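Local coordinates for alpha-actinin-like protein 1 (Schizosaccharomyces pombe, PDB 5BVR) that binds the sides of actin filaments and helps form and organise the actin ring in cytokinesis and septation, at residues 43-48 / 75-80; 79-84 / 109-114; 62-67 / 71-76. All coordinates share one frame; numbering follows the deposited sequence.

All three contacts lie in the first calponin-homology domain of the actin-binding part of the protein, and all use helix 67-83. Interaction 3 is at the start of that helix, interaction 1 in its middle and interaction 2 at its end. The centres of interactions 1 and 2 are about 10 Å apart, as are those of interactions 1 and 3, while the centres of interactions 2 and 3 are about 19 Å apart. Leu-111 CD1 of interaction 2 packs on Leu-48 CD2 of interaction 1 at 3.8 Å. Ile-43 CD1 of interaction 1 meets Pro-64 CD of interaction 3 at 3.7 Å. Two zinc sites, His-168 with Asp-235 and Asp-216 with Arg-218, involve none of these residues.

Interaction 1. Residues 43-48 / 75-80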
loop_
_atom_site.group_PDB
_atom_site.type_symbol
_atom_site.label_atom_id
_atom_site.label_comp_id
_atom_site.label_asym_id
_atom_site.label_seq_id
_atom_site.Cartn_x
_atom_site.Cartn_y
_atom_site.Cartn_z
ATOM N N ILE A 43 -13.680 3.425 -14.806
ATOM C CA ILE A 43 -12.830 4.550 -15.196
ATOM C C ILE A 43 -11.633 4.706 -14.247
ATOM O O ILE A 43 -10.502 4.854 -14.699
ATOM C CB ILE A 43 -13.620 5.855 -15.275
ATOM C CG1 ILE A 43 -14.580 5.782 -16.459
ATOM C CG2 ILE A 43 -12.687 7.073 -15.417
ATOM C CD1 ILE A 43 -15.613 6.873 -16.450
ATOM N N LEU A 44 -11.878 4.687 -12.939
ATOM C CA LEU A 44 -10.776 4.901 -11.997
ATOM C C LEU A 44 -9.798 3.738 -12.014
ATOM O O LEU A 44 -8.592 3.924 -11.811
ATOM C CB LEU A 44 -11.292 5.165 -10.596
ATOM C CG LEU A 44 -12.036 6.490 -10.415
ATOM C CD1 LEU A 44 -12.404 6.668 -8.969
ATOM C CD2 LEU A 44 -11.254 7.708 -10.923
ATOM N N LEU A 45 -10.300 2.534 -12.267
ATOM C CA LEU A 45 -9.412 1.391 -12.417
ATOM C C LEU A 45 -8.508 1.569 -13.639
ATOM O O LEU A 45 -7.302 1.386 -13.572
ATOM C CB LEU A 45 -10.221 0.107 -12.517
ATOM C CG LEU A 45 -9.477 -1.213 -12.566
ATOM C CD1 LEU A 45 -8.540 -1.332 -11.364
ATOM C CD2 LEU A 45 -10.497 -2.357 -12.598
ATOM N N ILE A 46 -9.073 1.963 -14.770
ATOM C CA ILE A 46 -8.245 2.212 -15.939
ATOM C C ILE A 46 -7.206 3.283 -15.660
ATOM O O ILE A 46 -6.024 3.109 -15.982
ATOM C CB ILE A 46 -9.110 2.613 -17.126
ATOM C CG1 ILE A 46 -9.875 1.387 -17.629
ATOM C CG2 ILE A 46 -8.264 3.236 -18.272
ATOM C CD1 ILE A 46 -11.008 1.733 -18.602
ATOM N N GLN A 47 -7.638 4.388 -15.066
ATOM C CA GLN A 47 -6.719 5.469 -14.759
ATOM C C GLN A 47 -5.630 5.019 -13.777
ATOM O O GLN A 47 -4.453 5.350 -13.972
ATOM C CB GLN A 47 -7.481 6.688 -14.245
ATOM C CG GLN A 47 -8.364 7.305 -15.340
ATOM C CD GLN A 47 -9.229 8.463 -14.866
ATOM O OE1 GLN A 47 -9.754 8.463 -13.757
ATOM N NE2 GLN A 47 -9.375 9.461 -15.720
ATOM N N LEU A 48 -5.994 4.278 -12.738
ATOM C CA LEU A 48 -4.993 3.702 -11.833
ATOM C C LEU A 48 -3.933 2.917 -12.612
ATOM O O LEU A 48 -2.724 3.095 -12.408
ATOM C CB LEU A 48 -5.637 2.783 -10.787
ATOM C CG LEU A 48 -4.641 2.095 -9.844
ATOM C CD1 LEU A 48 -4.002 3.089 -8.894
ATOM C CD2 LEU A 48 -5.339 0.989 -9.073
ATOM N N ASN A 75 -13.653 -4.689 -18.447
ATOM C CA ASN A 75 -13.031 -5.756 -19.203
ATOM C C ASN A 75 -11.696 -5.270 -19.795
ATOM O O ASN A 75 -10.716 -6.007 -19.792
ATOM C CB ASN A 75 -13.976 -6.261 -20.291
ATOM C CG ASN A 75 -13.432 -7.454 -21.036
ATOM O OD1 ASN A 75 -13.258 -8.530 -20.471
ATOM N ND2 ASN A 75 -13.171 -7.273 -22.321
ATOM N N LYS A 76 -11.661 -4.026 -20.270
ATOM C CA LYS A 76 -10.407 -3.433 -20.753
ATOM C C LYS A 76 -9.334 -3.475 -19.666
ATOM O O LYS A 76 -8.199 -3.881 -19.912
ATOM C CB LYS A 76 -10.654 -1.986 -21.199
ATOM C CG LYS A 76 -9.442 -1.258 -21.695
ATOM C CD LYS A 76 -9.844 0.131 -22.147
ATOM C CE LYS A 76 -8.659 0.971 -22.513
ATOM N NZ LYS A 76 -8.132 0.532 -23.830
ATOM N N ALA A 77 -9.705 -3.069 -18.459
ATOM C CA ALA A 77 -8.772 -3.085 -17.337
ATOM C C ALA A 77 -8.286 -4.492 -17.032
ATOM O O ALA A 77 -7.093 -4.708 -16.827
ATOM C CB ALA A 77 -9.425 -2.489 -16.121
ATOM N N LEU A 78 -9.219 -5.437 -16.959
ATOM C CA LEU A 78 -8.862 -6.801 -16.600
ATOM C C LEU A 78 -7.971 -7.410 -17.663
ATOM O O LEU A 78 -7.012 -8.111 -17.332
ATOM C CB LEU A 78 -10.112 -7.652 -16.348
ATOM C CG LEU A 78 -11.029 -7.195 -15.211
ATOM C CD1 LEU A 78 -12.169 -8.182 -15.033
ATOM C CD2 LEU A 78 -10.279 -7.034 -13.918
ATOM N N GLU A 79 -8.256 -7.125 -18.926
ATOM C CA GLU A 79 -7.433 -7.667 -19.991
ATOM C C GLU A 79 -6.024 -7.089 -19.904
ATOM O O GLU A 79 -5.048 -7.824 -20.108
ATOM C CB GLU A 79 -8.078 -7.417 -21.360
ATOM C CG GLU A 79 -9.287 -8.322 -21.606
ATOM C CD GLU A 79 -8.945 -9.802 -21.475
ATOM O OE1 GLU A 79 -7.900 -10.227 -22.022
ATOM O OE2 GLU A 79 -9.710 -10.533 -20.808
ATOM N N TYR A 80 -5.894 -5.804 -19.563
ATOM C CA TYR A 80 -4.561 -5.212 -19.384
ATOM C C TYR A 80 -3.803 -5.930 -18.258
ATOM O O TYR A 80 -2.639 -6.314 -18.405
ATOM C CB TYR A 80 -4.654 -3.713 -19.107
ATOM C CG TYR A 80 -3.309 -3.124 -18.761
ATOM C CD1 TYR A 80 -2.384 -2.821 -19.755
ATOM C CD2 TYR A 80 -2.943 -2.924 -17.438
ATOM C CE1 TYR A 80 -1.148 -2.311 -19.436
ATOM C CE2 TYR A 80 -1.707 -2.409 -17.110
ATOM C CZ TYR A 80 -0.817 -2.105 -18.114
ATOM O OH TYR A 80 0.419 -1.593 -17.768
#
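Ala-77 and Leu-45 make the closest side-chain approach, with Ala-77 CB 3.7 Å from Leu-45 CD2. Leu-45 CG is almost as near the same methyl. With CG anti to the backbone N (chi1 -175°), Leu-45 turns CG and CD2 onto this methyl. Ile-46 adds a second contact, its CG1 lying 4.2 Å from Ala-77 CB. Its terminal methyl CD1 then meets the aliphatic chain of Lys-76 at CD, 4.1 Å away. These two side chains cross at about a right angle. No hydrogen bond joins the segments.

The small Ala-77 side chain allows a close backbone approach, with Ile-46 CA and Ala-77 CA 5.5 Å apart. The axes of the short helical segments come within 9.2 Å, and their N-to-C directions differ by 30°. Lys-76 is extended as far as CE and bends at chi4 (75°). Its NZ is hydrogen-bonded to Leu-57 O, and weakly to Arg-59 O, so the charged end is held by backbone carbonyls beyond the apolar contact. Leu-45 also packs on Ile-96 and Leu-111. The two helices thus form part of the all-helical core of a calponin-homology domain, here the first of the tandem pair.

Interaction 2. Residues 79-84 / 109-114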
loop_
_atom_site.group_PDB
_atom_site.type_symbol
_atom_site.label_atom_id
_atom_site.label_comp_id
_atom_site.label_asym_id
_atom_site.label_seq_id
_atom_site.Cartn_x
_atom_site.Cartn_y
_atom_site.Cartn_z
ATOM N N GLU A 79 -8.256 -7.125 -18.926
ATOM C CA GLU A 79 -7.433 -7.667 -19.991
ATOM C C GLU A 79 -6.024 -7.089 -19.904
ATOM O O GLU A 79 -5.048 -7.824 -20.108
ATOM C CB GLU A 79 -8.078 -7.417 -21.360
ATOM C CG GLU A 79 -9.287 -8.322 -21.606
ATOM C CD GLU A 79 -8.945 -9.802 -21.475
ATOM O OE1 GLU A 79 -7.900 -10.227 -22.022
ATOM O OE2 GLU A 79 -9.710 -10.533 -20.808
ATOM N N TYR A 80 -5.894 -5.804 -19.563
ATOM C CA TYR A 80 -4.561 -5.212 -19.384
ATOM C C TYR A 80 -3.803 -5.930 -18.258
ATOM O O TYR A 80 -2.639 -6.314 -18.405
ATOM C CB TYR A 80 -4.654 -3.713 -19.107
ATOM C CG TYR A 80 -3.309 -3.124 -18.761
ATOM C CD1 TYR A 80 -2.384 -2.821 -19.755
ATOM C CD2 TYR A 80 -2.943 -2.924 -17.438
ATOM C CE1 TYR A 80 -1.148 -2.311 -19.436
ATOM C CE2 TYR A 80 -1.707 -2.409 -17.110
ATOM C CZ TYR A 80 -0.817 -2.105 -18.114
ATOM O OH TYR A 80 0.419 -1.593 -17.768
ATOM N N ILE A 81 -4.478 -6.121 -17.134
ATOM C CA ILE A 81 -3.875 -6.801 -15.990
ATOM C C ILE A 81 -3.395 -8.213 -16.356
ATOM O O ILE A 81 -2.247 -8.607 -16.046
ATOM C CB ILE A 81 -4.869 -6.825 -14.816
ATOM C CG1 ILE A 81 -5.095 -5.384 -14.326
ATOM C CG2 ILE A 81 -4.346 -7.700 -13.670
ATOM C CD1 ILE A 81 -6.279 -5.237 -13.348
ATOM N N LYS A 82 -4.234 -8.944 -17.076
ATOM C CA LYS A 82 -3.879 -10.279 -17.542
ATOM C C LYS A 82 -2.683 -10.232 -18.489
ATOM O O LYS A 82 -1.789 -11.078 -18.409
ATOM C CB LYS A 82 -5.083 -10.917 -18.236
ATOM C CG LYS A 82 -4.845 -12.323 -18.736
ATOM C CD LYS A 82 -6.093 -12.894 -19.396
ATOM C CE LYS A 82 -5.849 -14.310 -19.916
ATOM N NZ LYS A 82 -7.053 -14.873 -20.593
ATOM N N SER A 83 -2.668 -9.240 -19.379
ATOM C CA SER A 83 -1.588 -9.097 -20.362
ATOM C C SER A 83 -0.220 -8.914 -19.711
ATOM O O SER A 83 0.811 -9.197 -20.329
ATOM C CB SER A 83 -1.865 -7.926 -21.301
ATOM O OG SER A 83 -1.446 -6.697 -20.738
ATOM N N LYS A 84 -0.217 -8.433 -18.473
ATOM C CA LYS A 84 1.015 -8.241 -17.711
ATOM C C LYS A 84 1.356 -9.459 -16.854
ATOM O O LYS A 84 2.260 -9.398 -16.028
ATOM C CB LYS A 84 0.907 -6.991 -16.821
ATOM C CG LYS A 84 0.571 -5.696 -17.581
ATOM C CD LYS A 84 1.760 -5.114 -18.336
ATOM C CE LYS A 84 2.742 -4.435 -17.391
ATOM N NZ LYS A 84 3.971 -3.970 -18.103
ATOM N N TRP A 109 -5.027 -5.818 -4.162
ATOM C CA TRP A 109 -3.805 -6.406 -3.620
ATOM C C TRP A 109 -2.889 -6.917 -4.742
ATOM O O TRP A 109 -1.687 -6.693 -4.722
ATOM C CB TRP A 109 -4.096 -7.530 -2.628
ATOM C CG TRP A 109 -2.835 -8.219 -2.189
ATOM C CD1 TRP A 109 -2.494 -9.520 -2.426
ATOM C CD2 TRP A 109 -1.718 -7.625 -1.509
ATOM N NE1 TRP A 109 -1.248 -9.782 -1.912
ATOM C CE2 TRP A 109 -0.750 -8.637 -1.341
ATOM C CE3 TRP A 109 -1.454 -6.343 -1.014
ATOM C CZ2 TRP A 109 0.468 -8.406 -0.707
ATOM C CZ3 TRP A 109 -0.251 -6.113 -0.377
ATOM C CH2 TRP A 109 0.698 -7.141 -0.227
ATOM N N THR A 110 -3.468 -7.547 -5.757
ATOM C CA THR A 110 -2.682 -8.028 -6.874
ATOM C C THR A 110 -1.893 -6.873 -7.516
ATOM O O THR A 110 -0.722 -7.037 -7.869
ATOM C CB THR A 110 -3.606 -8.721 -7.896
ATOM O OG1 THR A 110 -4.103 -9.925 -7.300
ATOM C CG2 THR A 110 -2.846 -9.114 -9.153
ATOM N N LEU A 111 -2.537 -5.711 -7.620
ATOM C CA LEU A 111 -1.912 -4.523 -8.200
ATOM C C LEU A 111 -0.843 -3.942 -7.272
ATOM O O LEU A 111 0.213 -3.560 -7.725
ATOM C CB LEU A 111 -2.962 -3.467 -8.546
ATOM C CG LEU A 111 -4.060 -3.920 -9.529
ATOM C CD1 LEU A 111 -5.002 -2.769 -9.792
ATOM C CD2 LEU A 111 -3.459 -4.411 -10.823
ATOM N N ILE A 112 -1.112 -3.918 -5.965
ATOM C CA ILE A 112 -0.110 -3.444 -5.010
ATOM C C ILE A 112 1.096 -4.363 -5.088
ATOM O O ILE A 112 2.251 -3.924 -5.136
ATOM C CB ILE A 112 -0.715 -3.380 -3.582
ATOM C CG1 ILE A 112 -1.726 -2.250 -3.512
ATOM C CG2 ILE A 112 0.390 -3.121 -2.542
ATOM C CD1 ILE A 112 -2.604 -2.281 -2.253
ATOM N N LEU A 113 0.850 -5.655 -5.119
ATOM C CA LEU A 113 1.957 -6.605 -5.114
ATOM C C LEU A 113 2.810 -6.428 -6.358
ATOM O O LEU A 113 4.035 -6.385 -6.283
ATOM C CB LEU A 113 1.419 -8.033 -5.031
ATOM C CG LEU A 113 2.494 -9.121 -4.971
ATOM C CD1 LEU A 113 3.458 -8.895 -3.801
ATOM C CD2 LEU A 113 1.819 -10.485 -4.864
ATOM N N ARG A 114 2.165 -6.236 -7.506
ATOM C CA ARG A 114 2.918 -6.176 -8.735
ATOM C C ARG A 114 3.619 -4.837 -8.894
ATOM O O ARG A 114 4.786 -4.777 -9.292
ATOM C CB ARG A 114 2.001 -6.407 -9.932
ATOM C CG ARG A 114 2.645 -6.169 -11.278
ATOM C CD ARG A 114 3.830 -7.060 -11.581
ATOM N NE ARG A 114 4.212 -6.879 -12.976
ATOM C CZ ARG A 114 4.937 -5.860 -13.428
ATOM N NH1 ARG A 114 5.396 -4.932 -12.593
ATOM N NH2 ARG A 114 5.214 -5.772 -14.721
HETATM O O HOH W 1 3.190 -9.478 -13.289
#
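Within the helical bundle of the first calponin-homology domain, Ile-81 near the end of helix 67-83 packs on Leu-111 of helix 101-117. Residues 109-112 belong to the actin-binding region. Ile-81 CD1 lies 3.9 Å from Leu-111 CD2, and Ile-81 CG1 touches the same methyl. The two side chains meet at about a right angle. Ile-81 and Leu-111 are buried, and both also pack on Leu-49 of helix 43-53.

The second meeting point is nearer the surface. Lys-84, the first residue past the helix, brings CE to 3.9 Å from Arg-114 NH2, again with the chains crossed. Bends at chi2 (-77°) and chi3 (-75°) fold the lysine back, while its CG sits 3.9 Å above the plane of the Tyr-80 ring, toward the rim. The Tyr-80 hydroxyl is hydrogen-bonded to Glu-55. A water links the segments: it donates to Lys-84 O at 2.9 Å and accepts a weak bond from Arg-114 NE at 2.8 Å, lying in plane at the guanidinium edge.

Lys-84 NZ and Arg-114 NH2 are 4.0 Å apart. The two like charges probably repel mildly; Glu-55, in a long, weak ion pair with Lys-84 NZ, may offset this. Cohesion here probably rests mainly on the buried apolar pair; the water bridge, weak at its arginine leg, probably adds less.

Interaction 3. Residues 62-67 / 71-76; sequences RNPRMR and LENVNK
Asn-73 ND2 is held by two backbone carbonyls, those of Asn-61 and Asp-41, and it also lies against the ring of Pro-64. Pro-64 CG is 3.9 Å from Asn-73 ND2, with CB at a similar distance, so CB and CG of the proline do the touching. The two side chains cross at about a right angle. Asn-73 is buried, and its two hydrogen bonds satisfy the amide nitrogen inside the fold. They tie helix 67-83 to the chain just before and some way after helix 43-53 in sequence. Asn-73 CG lies anti to its own carbonyl carbon (chi1 -74°), which carries the amide toward Pro-64.

Pro-64 is the centre of an inverse gamma turn, in which Arg-65 N is hydrogen-bonded to Asn-63 O at 2.8 Å. The chain turns sharply here before the helix starts. Met-66 is the N-cap residue, and Arg-67 opens the first turn. Leu-71 N gives a nearly straight hydrogen bond (176°) to Arg-67 O at 3.0 Å. This is the regular i to i+4 bond of an alpha helix.

The side chains of that pair also meet, with Leu-71 CD1 4.0 Å from Arg-67 CG and 4.1 Å from Arg-67 NE. Arg-67 is extended from CG to NE and runs at a slant past the leucine methyl. Its guanidinium goes on to a salt bridge with Asp-98.

Leu-71 packs on Pro-93 and Val-97 of helix 93-97, and Arg-67 also touches Val-97. Pro-64 and Asn-73 both rest on Ile-43. The start of helix 67-83 thus packs against both helix 93-97 and helix 43-53, with the preceding loop folded against it.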
loop_
_atom_site.group_PDB
_atom_site.type_symbol
_atom_site.label_atom_id
_atom_site.label_comp_id
_atom_site.label_asym_id
_atom_site.label_seq_id
_atom_site.Cartn_x
_atom_site.Cartn_y
_atom_site.Cartn_z
ATOM N N ARG A 62 -15.959 7.284 -21.457
ATOM C CA ARG A 62 -15.815 8.283 -20.399
ATOM C C ARG A 62 -17.163 8.724 -19.806
ATOM O O ARG A 62 -17.188 9.423 -18.788
ATOM C CB ARG A 62 -15.014 9.486 -20.924
ATOM C CG ARG A 62 -13.608 9.110 -21.378
ATOM C CD ARG A 62 -12.790 10.313 -21.821
ATOM N NE ARG A 62 -12.615 11.283 -20.746
ATOM C CZ ARG A 62 -12.112 12.502 -20.911
ATOM N NH1 ARG A 62 -11.732 12.916 -22.117
ATOM N NH2 ARG A 62 -11.998 13.314 -19.868
ATOM N N ASN A 63 -18.265 8.313 -20.433
ATOM C CA ASN A 63 -19.607 8.549 -19.911
ATOM C C ASN A 63 -20.407 7.248 -19.951
ATOM O O ASN A 63 -21.399 7.136 -20.664
ATOM C CB ASN A 63 -20.300 9.638 -20.756
ATOM C CG ASN A 63 -20.549 10.930 -19.992
ATOM O OD1 ASN A 63 -20.028 11.146 -18.901
ATOM N ND2 ASN A 63 -21.356 11.808 -20.587
ATOM N N PRO A 64 -19.970 6.243 -19.184
ATOM C CA PRO A 64 -20.530 4.892 -19.290
ATOM C C PRO A 64 -21.825 4.759 -18.510
ATOM O O PRO A 64 -21.910 4.050 -17.499
ATOM C CB PRO A 64 -19.430 4.022 -18.688
ATOM C CG PRO A 64 -18.831 4.888 -17.656
ATOM C CD PRO A 64 -18.838 6.278 -18.239
ATOM N N ARG A 65 -22.836 5.448 -19.025
ATOM C CA ARG A 65 -24.142 5.501 -18.408
ATOM C C ARG A 65 -24.850 4.149 -18.472
ATOM O O ARG A 65 -25.597 3.793 -17.565
ATOM C CB ARG A 65 -24.970 6.579 -19.108
ATOM C CG ARG A 65 -26.298 6.811 -18.463
ATOM C CD ARG A 65 -26.867 8.162 -18.830
ATOM N NE ARG A 65 -28.201 8.327 -18.264
ATOM C CZ ARG A 65 -29.325 7.968 -18.873
ATOM N NH1 ARG A 65 -29.294 7.425 -20.089
ATOM N NH2 ARG A 65 -30.490 8.161 -18.264
ATOM N N MET A 66 -24.599 3.393 -19.537
ATOM C CA MET A 66 -25.217 2.091 -19.743
ATOM C C MET A 66 -24.328 0.978 -19.216
ATOM O O MET A 66 -23.094 1.061 -19.332
ATOM C CB MET A 66 -25.420 1.854 -21.234
ATOM C CG MET A 66 -26.447 2.759 -21.901
ATOM S SD MET A 66 -26.453 2.510 -23.692
ATOM C CE MET A 66 -25.443 3.865 -24.235
ATOM N N ARG A 67 -24.943 -0.064 -18.662
ATOM C CA ARG A 67 -24.188 -1.198 -18.122
ATOM C C ARG A 67 -23.199 -1.792 -19.133
ATOM O O ARG A 67 -22.075 -2.137 -18.740
ATOM C CB ARG A 67 -25.125 -2.283 -17.588
ATOM C CG ARG A 67 -24.421 -3.446 -16.907
ATOM C CD ARG A 67 -25.414 -4.481 -16.375
ATOM N NE ARG A 67 -24.743 -5.610 -15.735
ATOM C CZ ARG A 67 -24.325 -5.633 -14.466
ATOM N NH1 ARG A 67 -24.530 -4.591 -13.663
ATOM N NH2 ARG A 67 -23.743 -6.722 -14.009
ATOM N N LEU A 71 -19.180 -2.537 -18.265
ATOM C CA LEU A 71 -18.558 -3.825 -18.474
ATOM C C LEU A 71 -17.399 -3.721 -19.468
ATOM O O LEU A 71 -16.340 -4.286 -19.231
ATOM C CB LEU A 71 -19.571 -4.863 -18.946
ATOM C CG LEU A 71 -20.613 -5.277 -17.897
ATOM C CD1 LEU A 71 -21.767 -6.005 -18.574
ATOM C CD2 LEU A 71 -20.017 -6.160 -16.807
ATOM N N GLU A 72 -17.574 -2.962 -20.546
ATOM C CA GLU A 72 -16.497 -2.789 -21.517
ATOM C C GLU A 72 -15.263 -2.183 -20.863
ATOM O O GLU A 72 -14.135 -2.649 -21.088
ATOM C CB GLU A 72 -16.938 -1.898 -22.692
ATOM C CG GLU A 72 -17.816 -2.564 -23.718
ATOM C CD GLU A 72 -18.286 -1.582 -24.775
ATOM O OE1 GLU A 72 -17.859 -0.409 -24.738
ATOM O OE2 GLU A 72 -19.096 -1.983 -25.624
ATOM N N ASN A 73 -15.473 -1.136 -20.069
ATOM C CA ASN A 73 -14.362 -0.480 -19.381
ATOM C C ASN A 73 -13.661 -1.434 -18.438
ATOM O O ASN A 73 -12.440 -1.537 -18.446
ATOM C CB ASN A 73 -14.795 0.765 -18.590
ATOM C CG ASN A 73 -15.122 1.961 -19.480
ATOM O OD1 ASN A 73 -14.847 1.965 -20.681
ATOM N ND2 ASN A 73 -15.677 2.991 -18.875
ATOM N N VAL A 74 -14.427 -2.147 -17.627
ATOM C CA VAL A 74 -13.800 -3.025 -16.669
ATOM C C VAL A 74 -13.053 -4.159 -17.384
ATOM O O VAL A 74 -11.953 -4.547 -16.970
ATOM C CB VAL A 74 -14.836 -3.577 -15.672
ATOM C CG1 VAL A 74 -14.210 -4.620 -14.791
ATOM C CG2 VAL A 74 -15.390 -2.466 -14.814
ATOM N N ASN A 75 -13.653 -4.689 -18.447
ATOM C CA ASN A 75 -13.031 -5.756 -19.203
ATOM C C ASN A 75 -11.696 -5.270 -19.795
ATOM O O ASN A 75 -10.716 -6.007 -19.792
ATOM C CB ASN A 75 -13.976 -6.261 -20.291
ATOM C CG ASN A 75 -13.432 -7.454 -21.036
ATOM O OD1 ASN A 75 -13.258 -8.530 -20.471
ATOM N ND2 ASN A 75 -13.171 -7.273 -22.321
ATOM N N LYS A 76 -11.661 -4.026 -20.270
ATOM C CA LYS A 76 -10.407 -3.433 -20.753
ATOM C C LYS A 76 -9.334 -3.475 -19.666
ATOM O O LYS A 76 -8.199 -3.881 -19.912
ATOM C CB LYS A 76 -10.654 -1.986 -21.199
ATOM C CG LYS A 76 -9.442 -1.258 -21.695
ATOM C CD LYS A 76 -9.844 0.131 -22.147
ATOM C CE LYS A 76 -8.659 0.971 -22.513
ATOM N NZ LYS A 76 -8.132 0.532 -23.830
#